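Local coordinates for protein 2',5'-phosphodiesterase 12 (Homo sapiens, PDB 4Z0V) that belongs to the endonuclease/exonuclease/phosphatase family, pairing a DNase I-like domain with an E-set-like N-terminal beta domain, and is modelled here with magnesium, at residues P16-A21 and V100-P105; W43-K48 and S55-D60; G74-L79 and L95-V100. All blocks are in the same frame, centred on the assembly; numbering follows the deposited sequence.

In the fold
All three contacts lie in the N-terminal E-set-like region, and the magnesium ion takes part in none of them. Contacts 2 and 3 are two hairpins of one four-stranded antiparallel sheet, with centres about 10 Å apart. The neighbouring strands 40-46 and 77-82 meet backbone to backbone at Tyr44 N and Lys78 O, 2.8 Å apart, and the side-chain Glu46 OE2 adds a further link, 2.9 Å from Arg76 N. Contact 1 closes a long loop of chain within which both others are nested. It shares Val100 with contact 3, about 10 Å away between centres, and its Val101 N approaches Leu75 O at 2.9 Å. The centres of contacts 1 and 2 are about 16 Å apart and the two do not touch.

Contact 1 of 3, residues P16-A21 and V100-P105; sequences PRYIMA and VVEAGP
Ile19 and Glu102 meet through their backbones, Glu102 N donating to Ile19 O at 2.9 Å, and a matching bond runs from Ala21 N to Glu102 O, also 2.9 Å. Together they make a single beta bridge between Met20 and Glu102, joining two loops rather than two regular strands. Within it, Met20 CA makes a CA-H...O contact of 3.2 Å with Glu102 O. The flexible thioether of Met20 suits the place beyond: bent at its last torsion (chi3 -61°), the chain lays SD 3.5 Å from Gly104 CA, where a glycine leaves the backbone bare, and 3.8 Å from Pro105 CD, crossing the proline at about a right angle. Two branched residues fill another part of the contact, Ile19 CG2 lying 3.8 Å from Val101 CG2. Val101 CG1, anti to the backbone N (chi1 172°), is the branch that faces Ala21, its nearest atom there being the backbone N. The Tyr18 and Glu102 side chains cross at about a right angle, ring and carboxylate planes 30° apart, with Tyr18 OH 3.5 Å from Glu102 OE1. A water extends the pairing, donating to Ala21 O and accepting from Gly104 N at 2.7 Å. Further out, Tyr18 and Pro105 rest on Tyr161, and Met20 on Asn164 and Leu165, all from helix 159-172 of the DNase I-like part of the chain, while Ile19 and Val101 pack on Leu77 of strand 77-82; the contact thus sits between that helix and the N-terminal sheet.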
loop_
_atom_site.group_PDB
_atom_site.type_symbol
_atom_site.label_atom_id
_atom_site.label_comp_id
_atom_site.label_asym_id
_atom_site.label_seq_id
_atom_site.Cartn_x
_atom_site.Cartn_y
_atom_site.Cartn_z
ATOM N N PRO A 16 17.994 -9.446 2.102
ATOM C CA PRO A 16 18.106 -8.316 1.164
ATOM C C PRO A 16 19.555 -8.104 0.705
ATOM O O PRO A 16 20.506 -8.573 1.350
ATOM C CB PRO A 16 17.619 -7.113 1.973
ATOM C CG PRO A 16 17.780 -7.522 3.392
ATOM C CD PRO A 16 17.591 -8.990 3.453
ATOM N N ARG A 17 19.708 -7.439 -0.440
ATOM C CA ARG A 17 21.022 -7.158 -1.046
ATOM C C ARG A 17 21.635 -5.901 -0.530
ATOM O O ARG A 17 22.827 -5.675 -0.711
ATOM C CB ARG A 17 20.878 -6.994 -2.561
ATOM C CG ARG A 17 20.492 -8.252 -3.203
ATOM C CD ARG A 17 20.784 -8.230 -4.667
ATOM N NE ARG A 17 20.347 -9.516 -5.161
ATOM C CZ ARG A 17 21.120 -10.586 -5.225
ATOM N NH1 ARG A 17 20.617 -11.742 -5.604
ATOM N NH2 ARG A 17 22.412 -10.503 -4.923
ATOM N N TYR A 18 20.787 -5.039 -0.002
ATOM C CA TYR A 18 21.117 -3.734 0.524
ATOM C C TYR A 18 20.717 -3.731 1.996
ATOM O O TYR A 18 19.558 -3.970 2.313
ATOM C CB TYR A 18 20.354 -2.668 -0.292
ATOM C CG TYR A 18 20.936 -1.271 -0.308
ATOM C CD1 TYR A 18 20.908 -0.496 -1.464
ATOM C CD2 TYR A 18 21.438 -0.686 0.851
ATOM C CE1 TYR A 18 21.441 0.794 -1.484
ATOM C CE2 TYR A 18 21.979 0.596 0.840
ATOM C CZ TYR A 18 21.968 1.338 -0.325
ATOM O OH TYR A 18 22.488 2.609 -0.313
ATOM N N ILE A 19 21.696 -3.573 2.890
ATOM C CA ILE A 19 21.446 -3.559 4.321
ATOM C C ILE A 19 21.961 -2.224 4.864
ATOM O O ILE A 19 23.131 -1.902 4.648
ATOM C CB ILE A 19 22.104 -4.793 5.005
ATOM C CG1 ILE A 19 21.372 -6.093 4.592
ATOM C CG2 ILE A 19 22.122 -4.605 6.533
ATOM C CD1 ILE A 19 22.060 -7.369 4.984
ATOM N N MET A 20 21.097 -1.465 5.579
ATOM C CA MET A 20 21.487 -0.174 6.152
ATOM C C MET A 20 21.307 -0.129 7.638
ATOM O O MET A 20 20.323 -0.668 8.164
ATOM C CB MET A 20 20.667 0.982 5.546
ATOM C CG MET A 20 20.901 1.159 4.099
ATOM S SD MET A 20 19.990 2.554 3.400
ATOM C CE MET A 20 18.480 2.106 3.691
ATOM N N ALA A 21 22.204 0.597 8.321
ATOM C CA ALA A 21 22.098 0.811 9.765
ATOM C C ALA A 21 20.783 1.523 10.084
ATOM O O ALA A 21 20.452 2.481 9.397
ATOM C CB ALA A 21 23.269 1.656 10.245
ATOM N N VAL A 100 28.111 -5.646 3.128
ATOM C CA VAL A 100 28.319 -5.194 4.498
ATOM C C VAL A 100 27.189 -4.195 4.830
ATOM O O VAL A 100 26.589 -3.596 3.921
ATOM C CB VAL A 100 29.719 -4.575 4.751
ATOM C CG1 VAL A 100 30.830 -5.621 4.551
ATOM C CG2 VAL A 100 29.945 -3.317 3.900
ATOM N N VAL A 101 26.936 -3.978 6.120
ATOM C CA VAL A 101 25.990 -2.964 6.567
ATOM C C VAL A 101 26.542 -1.593 6.113
ATOM O O VAL A 101 27.755 -1.329 6.230
ATOM C CB VAL A 101 25.850 -3.040 8.111
ATOM C CG1 VAL A 101 25.011 -1.877 8.655
ATOM C CG2 VAL A 101 25.289 -4.401 8.549
ATOM N N GLU A 102 25.673 -0.770 5.548
ATOM C CA GLU A 102 26.032 0.576 5.087
ATOM C C GLU A 102 25.333 1.634 5.894
ATOM O O GLU A 102 24.296 1.359 6.508
ATOM C CB GLU A 102 25.572 0.744 3.637
ATOM C CG GLU A 102 26.623 0.432 2.606
ATOM C CD GLU A 102 26.033 0.615 1.224
ATOM O OE1 GLU A 102 25.674 1.764 0.876
ATOM O OE2 GLU A 102 25.839 -0.407 0.531
ATOM N N ALA A 103 25.838 2.880 5.818
ATOM C CA ALA A 103 25.142 4.006 6.419
ATOM C C ALA A 103 23.884 4.243 5.573
ATOM O O ALA A 103 23.935 4.141 4.338
ATOM C CB ALA A 103 26.045 5.252 6.405
ATOM N N GLY A 104 22.776 4.515 6.234
ATOM C CA GLY A 104 21.534 4.816 5.541
ATOM C C GLY A 104 21.364 6.318 5.458
ATOM O O GLY A 104 22.252 7.041 5.904
ATOM N N PRO A 105 20.224 6.834 4.946
ATOM C CA PRO A 105 20.028 8.294 4.939
ATOM C C PRO A 105 20.027 8.846 6.364
ATOM O O PRO A 105 19.639 8.137 7.304
ATOM C CB PRO A 105 18.661 8.471 4.266
ATOM C CG PRO A 105 17.958 7.168 4.451
ATOM C CD PRO A 105 19.048 6.125 4.400
HETATM O O HOH W 1 24.373 -3.038 2.009
HETATM O O HOH W 2 21.952 4.522 8.796
#

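Contact 2 of 3, residues W43-K48 and S55-D60; sequences WYKEAK and SWTETD
Trp43 O is gripped twice by Thr59, whose backbone N donates at 2.9 Å and whose OG1 donates at 2.8 Å. The motif is a beta hairpin of strands 40-46 and 56-58, the latter an outer strand of the antiparallel sheet. The two donors arrive differently: Thr59 N lies in the carbonyl plane, whereas OG1 stands above it, 47° out. A threonine can do this because its hydroxyl sits between its own backbone N and carbonyl carbon (chi1 77°), close to its N-H; the same OG1 also takes a hydrogen bond from Val61 N. Lys45 and Thr57 form the hairpin's hydrogen-bonded pair, with Lys45 N to Thr57 O at 2.9 Å and Thr57 N to Lys45 O at 2.8 Å; toward the turn, Ala47 N reaches Ser55 O. Tyr44 and Glu58 share one face of the sheet as a non-hydrogen-bonded pair, Tyr44 CD2 passing 3.6 Å from Glu58 CA. The broad indole of Trp56 lies along the partner strand, CE3 beside the Lys45-Glu46 peptide, with Glu46 CG over one ring face, 4.0 Å from Trp56 CZ3, leaving the carboxylate of Glu46 to accept from Arg76 N and Gly53 N. Both Tyr44 and Trp56 make cation-pi contacts with Lys78 of strand 77-82. At the far end a water joins the two segments, donating to Ala47 O and hydrogen-bonded to Thr57 OG1 at 2.8 Å.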
loop_
_atom_site.group_PDB
_atom_site.type_symbol
_atom_site.label_atom_id
_atom_site.label_comp_id
_atom_site.label_asym_id
_atom_site.label_seq_id
_atom_site.Cartn_x
_atom_site.Cartn_y
_atom_site.Cartn_z
ATOM N N TRP A 43 20.818 -14.143 15.055
ATOM C CA TRP A 43 21.584 -13.299 14.160
ATOM C C TRP A 43 23.008 -13.163 14.658
ATOM O O TRP A 43 23.236 -12.976 15.862
ATOM C CB TRP A 43 20.941 -11.920 14.049
ATOM C CG TRP A 43 19.719 -11.918 13.183
ATOM C CD1 TRP A 43 18.413 -12.052 13.585
ATOM C CD2 TRP A 43 19.689 -11.662 11.784
ATOM N NE1 TRP A 43 17.575 -11.933 12.496
ATOM C CE2 TRP A 43 18.332 -11.671 11.383
ATOM C CE3 TRP A 43 20.685 -11.377 10.825
ATOM C CZ2 TRP A 43 17.951 -11.461 10.051
ATOM C CZ3 TRP A 43 20.302 -11.180 9.509
ATOM C CH2 TRP A 43 18.950 -11.209 9.141
ATOM N N TYR A 44 23.948 -13.168 13.712
ATOM C CA TYR A 44 25.374 -12.961 13.945
ATOM C C TYR A 44 25.905 -11.820 13.133
ATOM O O TYR A 44 25.354 -11.494 12.079
ATOM C CB TYR A 44 26.198 -14.190 13.571
ATOM C CG TYR A 44 25.783 -15.440 14.286
ATOM C CD1 TYR A 44 24.702 -16.195 13.837
ATOM C CD2 TYR A 44 26.525 -15.929 15.362
ATOM C CE1 TYR A 44 24.333 -17.380 14.475
ATOM C CE2 TYR A 44 26.171 -17.118 16.001
ATOM C CZ TYR A 44 25.070 -17.835 15.554
ATOM O OH TYR A 44 24.695 -19.001 16.176
ATOM N N LYS A 45 27.001 -11.237 13.601
ATOM C CA LYS A 45 27.698 -10.208 12.848
ATOM C C LYS A 45 29.159 -10.624 12.763
ATOM O O LYS A 45 29.645 -11.352 13.623
ATOM C CB LYS A 45 27.526 -8.813 13.484
ATOM C CG LYS A 45 28.207 -8.688 14.849
ATOM C CD LYS A 45 27.782 -7.463 15.668
ATOM C CE LYS A 45 28.436 -7.505 17.038
ATOM N NZ LYS A 45 28.394 -6.187 17.728
ATOM N N GLU A 46 29.852 -10.198 11.710
ATOM C CA GLU A 46 31.266 -10.489 11.566
ATOM C C GLU A 46 31.983 -10.022 12.804
ATOM O O GLU A 46 31.656 -8.957 13.324
ATOM C CB GLU A 46 31.814 -9.777 10.335
ATOM C CG GLU A 46 32.009 -10.689 9.165
ATOM C CD GLU A 46 32.617 -9.946 8.000
ATOM O OE1 GLU A 46 33.615 -10.451 7.440
ATOM O OE2 GLU A 46 32.146 -8.825 7.700
ATOM N N ALA A 47 32.883 -10.852 13.340
ATOM C CA ALA A 47 33.627 -10.530 14.556
ATOM C C ALA A 47 34.441 -9.243 14.388
ATOM O O ALA A 47 34.488 -8.404 15.291
ATOM C CB ALA A 47 34.536 -11.691 14.932
ATOM N N LYS A 48 35.020 -9.055 13.205
ATOM C CA LYS A 48 35.798 -7.849 12.894
ATOM C C LYS A 48 35.534 -7.463 11.455
ATOM O O LYS A 48 35.302 -8.377 10.664
ATOM C CB LYS A 48 37.315 -8.127 13.097
ATOM C CG LYS A 48 37.767 -8.143 14.558
ATOM N N SER A 55 35.085 -15.641 11.231
ATOM C CA SER A 55 34.649 -15.631 12.640
ATOM C C SER A 55 33.362 -14.797 12.784
ATOM O O SER A 55 33.262 -13.731 12.176
ATOM C CB SER A 55 35.754 -15.061 13.518
ATOM O OG SER A 55 35.442 -15.169 14.898
ATOM N N TRP A 56 32.393 -15.284 13.580
ATOM C CA TRP A 56 31.074 -14.649 13.756
ATOM C C TRP A 56 30.781 -14.408 15.224
ATOM O O TRP A 56 31.095 -15.247 16.064
ATOM C CB TRP A 56 29.966 -15.530 13.146
ATOM C CG TRP A 56 30.058 -15.681 11.660
ATOM C CD1 TRP A 56 30.635 -16.711 10.971
ATOM C CD2 TRP A 56 29.621 -14.734 10.677
ATOM N NE1 TRP A 56 30.549 -16.480 9.621
ATOM C CE2 TRP A 56 29.962 -15.256 9.412
ATOM C CE3 TRP A 56 28.956 -13.497 10.743
ATOM C CZ2 TRP A 56 29.671 -14.577 8.222
ATOM C CZ3 TRP A 56 28.701 -12.810 9.569
ATOM C CH2 TRP A 56 29.043 -13.356 8.323
ATOM N N THR A 57 30.201 -13.254 15.532
ATOM C CA THR A 57 29.862 -12.872 16.900
ATOM C C THR A 57 28.362 -12.915 17.035
ATOM O O THR A 57 27.652 -12.274 16.261
ATOM C CB THR A 57 30.418 -11.488 17.243
ATOM O OG1 THR A 57 31.834 -11.541 17.131
ATOM C CG2 THR A 57 30.037 -11.042 18.649
ATOM N N GLU A 58 27.886 -13.694 18.003
ATOM C CA GLU A 58 26.456 -13.810 18.227
ATOM C C GLU A 58 25.882 -12.491 18.700
ATOM O O GLU A 58 26.471 -11.836 19.560
ATOM C CB GLU A 58 26.237 -14.893 19.278
ATOM C CG GLU A 58 24.825 -15.379 19.416
ATOM C CD GLU A 58 24.663 -16.156 20.705
ATOM O OE1 GLU A 58 24.610 -17.399 20.627
ATOM O OE2 GLU A 58 24.649 -15.536 21.792
ATOM N N THR A 59 24.747 -12.082 18.144
ATOM C CA THR A 59 24.085 -10.886 18.649
ATOM C C THR A 59 23.066 -11.370 19.668
ATOM O O THR A 59 22.768 -12.576 19.706
ATOM C CB THR A 59 23.414 -10.065 17.520
ATOM O OG1 THR A 59 22.207 -10.752 17.181
ATOM C CG2 THR A 59 24.301 -9.870 16.302
ATOM N N ASP A 60 22.452 -10.460 20.424
ATOM C CA ASP A 60 21.405 -10.900 21.346
ATOM C C ASP A 60 20.038 -10.964 20.634
ATOM O O ASP A 60 19.016 -11.120 21.295
ATOM C CB ASP A 60 21.331 -10.000 22.617
ATOM C CG ASP A 60 21.198 -8.500 22.416
ATOM O OD1 ASP A 60 20.642 -8.080 21.372
ATOM O OD2 ASP A 60 21.610 -7.741 23.327
HETATM O O HOH W 3 32.741 -8.990 17.733
#

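Contact 3 of 3, residues G74-L79 and L95-V100; sequences GLRLKL and LESVCV
Arg76 reaches across to Glu96 and the backbone beside it, and its NH2 serves both: it donates to Glu96 OE1 at 2.9 Å as a salt bridge and to Ser97 O at 3.0 Å. Both acceptors lie at the edge of the guanidinium, near its plane, and OE1 is met on its anti side. A bend in the arginine chain (chi3 -71°) turns the group this way. NH1 adds a weak bond to the same OE1, and a water accepting from NH1 also donates to it, so several donors gather on this one oxygen and would be expected to favour the charged carboxylate. The stem of Arg76 packs on Val100, with CG 3.7 Å from Val100 CG1; the branched valine also lays CG1 3.5 Å from Gly74 O. Gly74 has a positive phi (92°) that suits glycine. The aliphatic part of Glu96 lies against Lys78, CG to Lys78 CD at 3.7 Å, while Lys78 NZ is salt-bridged to Glu94. Ser97 N donates to Leu77 O as in a regular strand pair, but Leu77 N is met by Ser97 OG (3.0 Å) in place of the backbone carbonyl, which goes to Arg76; the hydroxyl in turn donates to Cys99 O at 2.8 Å. Leu79 and Leu95 form the hydrogen-bonded pair of the hairpin of strands 77-82 and 93-96. Strand 93-96 lies at the sheet's edge; strand 40-46 borders 77-82 on its other side, Leu77 resting on Lys45 and Leu79 on Trp43.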
loop_
_atom_site.group_PDB
_atom_site.type_symbol
_atom_site.label_atom_id
_atom_site.label_comp_id
_atom_site.label_asym_id
_atom_site.label_seq_id
_atom_site.Cartn_x
_atom_site.Cartn_y
_atom_site.Cartn_z
ATOM N N GLY A 74 30.057 -1.721 8.040
ATOM C CA GLY A 74 31.298 -2.373 7.619
ATOM C C GLY A 74 31.358 -3.863 7.921
ATOM O O GLY A 74 32.335 -4.517 7.566
ATOM N N LEU A 75 30.334 -4.414 8.604
ATOM C CA LEU A 75 30.267 -5.845 8.927
ATOM C C LEU A 75 29.212 -6.566 8.070
ATOM O O LEU A 75 28.158 -5.993 7.783
ATOM C CB LEU A 75 29.894 -6.071 10.410
ATOM C CG LEU A 75 30.744 -5.388 11.497
ATOM C CD1 LEU A 75 30.145 -5.686 12.901
ATOM C CD2 LEU A 75 32.193 -5.913 11.488
ATOM N N ARG A 76 29.458 -7.839 7.747
ATOM C CA ARG A 76 28.452 -8.691 7.133
ATOM C C ARG A 76 27.628 -9.288 8.279
ATOM O O ARG A 76 28.080 -9.299 9.432
ATOM C CB ARG A 76 29.092 -9.801 6.285
ATOM C CG ARG A 76 29.795 -9.187 5.053
ATOM C CD ARG A 76 29.997 -10.139 3.897
ATOM N NE ARG A 76 31.010 -11.155 4.183
ATOM C CZ ARG A 76 30.763 -12.455 4.320
ATOM N NH1 ARG A 76 31.755 -13.299 4.574
ATOM N NH2 ARG A 76 29.527 -12.923 4.200
ATOM N N LEU A 77 26.445 -9.790 7.965
ATOM C CA LEU A 77 25.571 -10.413 8.968
ATOM C C LEU A 77 25.295 -11.829 8.562
ATOM O O LEU A 77 25.430 -12.184 7.394
ATOM C CB LEU A 77 24.233 -9.610 9.040
ATOM C CG LEU A 77 24.331 -8.109 9.316
ATOM C CD1 LEU A 77 22.900 -7.464 9.211
ATOM C CD2 LEU A 77 24.930 -7.838 10.711
ATOM N N LYS A 78 24.889 -12.654 9.513
ATOM C CA LYS A 78 24.541 -14.023 9.187
ATOM C C LYS A 78 23.300 -14.393 9.988
ATOM O O LYS A 78 23.222 -14.067 11.170
ATOM C CB LYS A 78 25.722 -14.965 9.550
ATOM C CG LYS A 78 25.423 -16.450 9.259
ATOM C CD LYS A 78 26.642 -17.341 9.395
ATOM C CE LYS A 78 26.845 -17.844 10.795
ATOM N NZ LYS A 78 27.786 -18.983 10.806
ATOM N N LEU A 79 22.347 -15.065 9.347
ATOM C CA LEU A 79 21.153 -15.544 10.049
ATOM C C LEU A 79 21.192 -17.051 10.118
ATOM O O LEU A 79 21.398 -17.702 9.092
ATOM C CB LEU A 79 19.843 -15.091 9.343
ATOM C CG LEU A 79 18.507 -15.745 9.852
ATOM C CD1 LEU A 79 18.188 -15.342 11.297
ATOM C CD2 LEU A 79 17.326 -15.401 8.914
ATOM N N LEU A 95 22.376 -18.343 6.508
ATOM C CA LEU A 95 22.531 -17.490 5.349
ATOM C C LEU A 95 23.296 -16.242 5.724
ATOM O O LEU A 95 22.914 -15.562 6.672
ATOM C CB LEU A 95 21.137 -17.130 4.802
ATOM C CG LEU A 95 21.062 -16.387 3.468
ATOM C CD1 LEU A 95 21.944 -17.026 2.414
ATOM C CD2 LEU A 95 19.672 -16.341 2.986
ATOM N N GLU A 96 24.356 -15.938 4.960
ATOM C CA GLU A 96 25.188 -14.758 5.195
ATOM C C GLU A 96 24.836 -13.690 4.209
ATOM O O GLU A 96 24.546 -14.008 3.051
ATOM C CB GLU A 96 26.685 -15.071 5.028
ATOM C CG GLU A 96 27.240 -16.159 5.915
ATOM C CD GLU A 96 28.670 -16.533 5.588
ATOM O OE1 GLU A 96 29.366 -15.733 4.915
ATOM O OE2 GLU A 96 29.109 -17.606 6.058
ATOM N N SER A 97 24.914 -12.422 4.632
ATOM C CA SER A 97 24.731 -11.311 3.710
ATOM C C SER A 97 25.962 -11.253 2.793
ATOM O O SER A 97 27.067 -11.601 3.217
ATOM C CB SER A 97 24.558 -10.001 4.470
ATOM O OG SER A 97 25.767 -9.600 5.091
ATOM N N VAL A 98 25.772 -10.844 1.554
ATOM C CA VAL A 98 26.898 -10.727 0.619
ATOM C C VAL A 98 27.499 -9.316 0.791
ATOM O O VAL A 98 28.711 -9.133 0.673
ATOM C CB VAL A 98 26.422 -11.039 -0.830
ATOM C CG1 VAL A 98 27.498 -10.720 -1.849
ATOM C CG2 VAL A 98 26.006 -12.506 -0.942
ATOM N N CYS A 99 26.650 -8.354 1.152
ATOM C CA CYS A 99 26.999 -6.949 1.390
ATOM C C CYS A 99 27.366 -6.732 2.840
ATOM O O CYS A 99 26.894 -7.475 3.693
ATOM C CB CYS A 99 25.795 -6.080 1.029
ATOM S SG CYS A 99 24.304 -6.495 1.985
ATOM N N VAL A 100 28.111 -5.646 3.128
ATOM C CA VAL A 100 28.319 -5.194 4.498
ATOM C C VAL A 100 27.189 -4.195 4.830
ATOM O O VAL A 100 26.589 -3.596 3.921
ATOM C CB VAL A 100 29.719 -4.575 4.751
ATOM C CG1 VAL A 100 30.830 -5.621 4.551
ATOM C CG2 VAL A 100 29.945 -3.317 3.900
HETATM O O HOH W 4 31.849 -16.301 3.746
#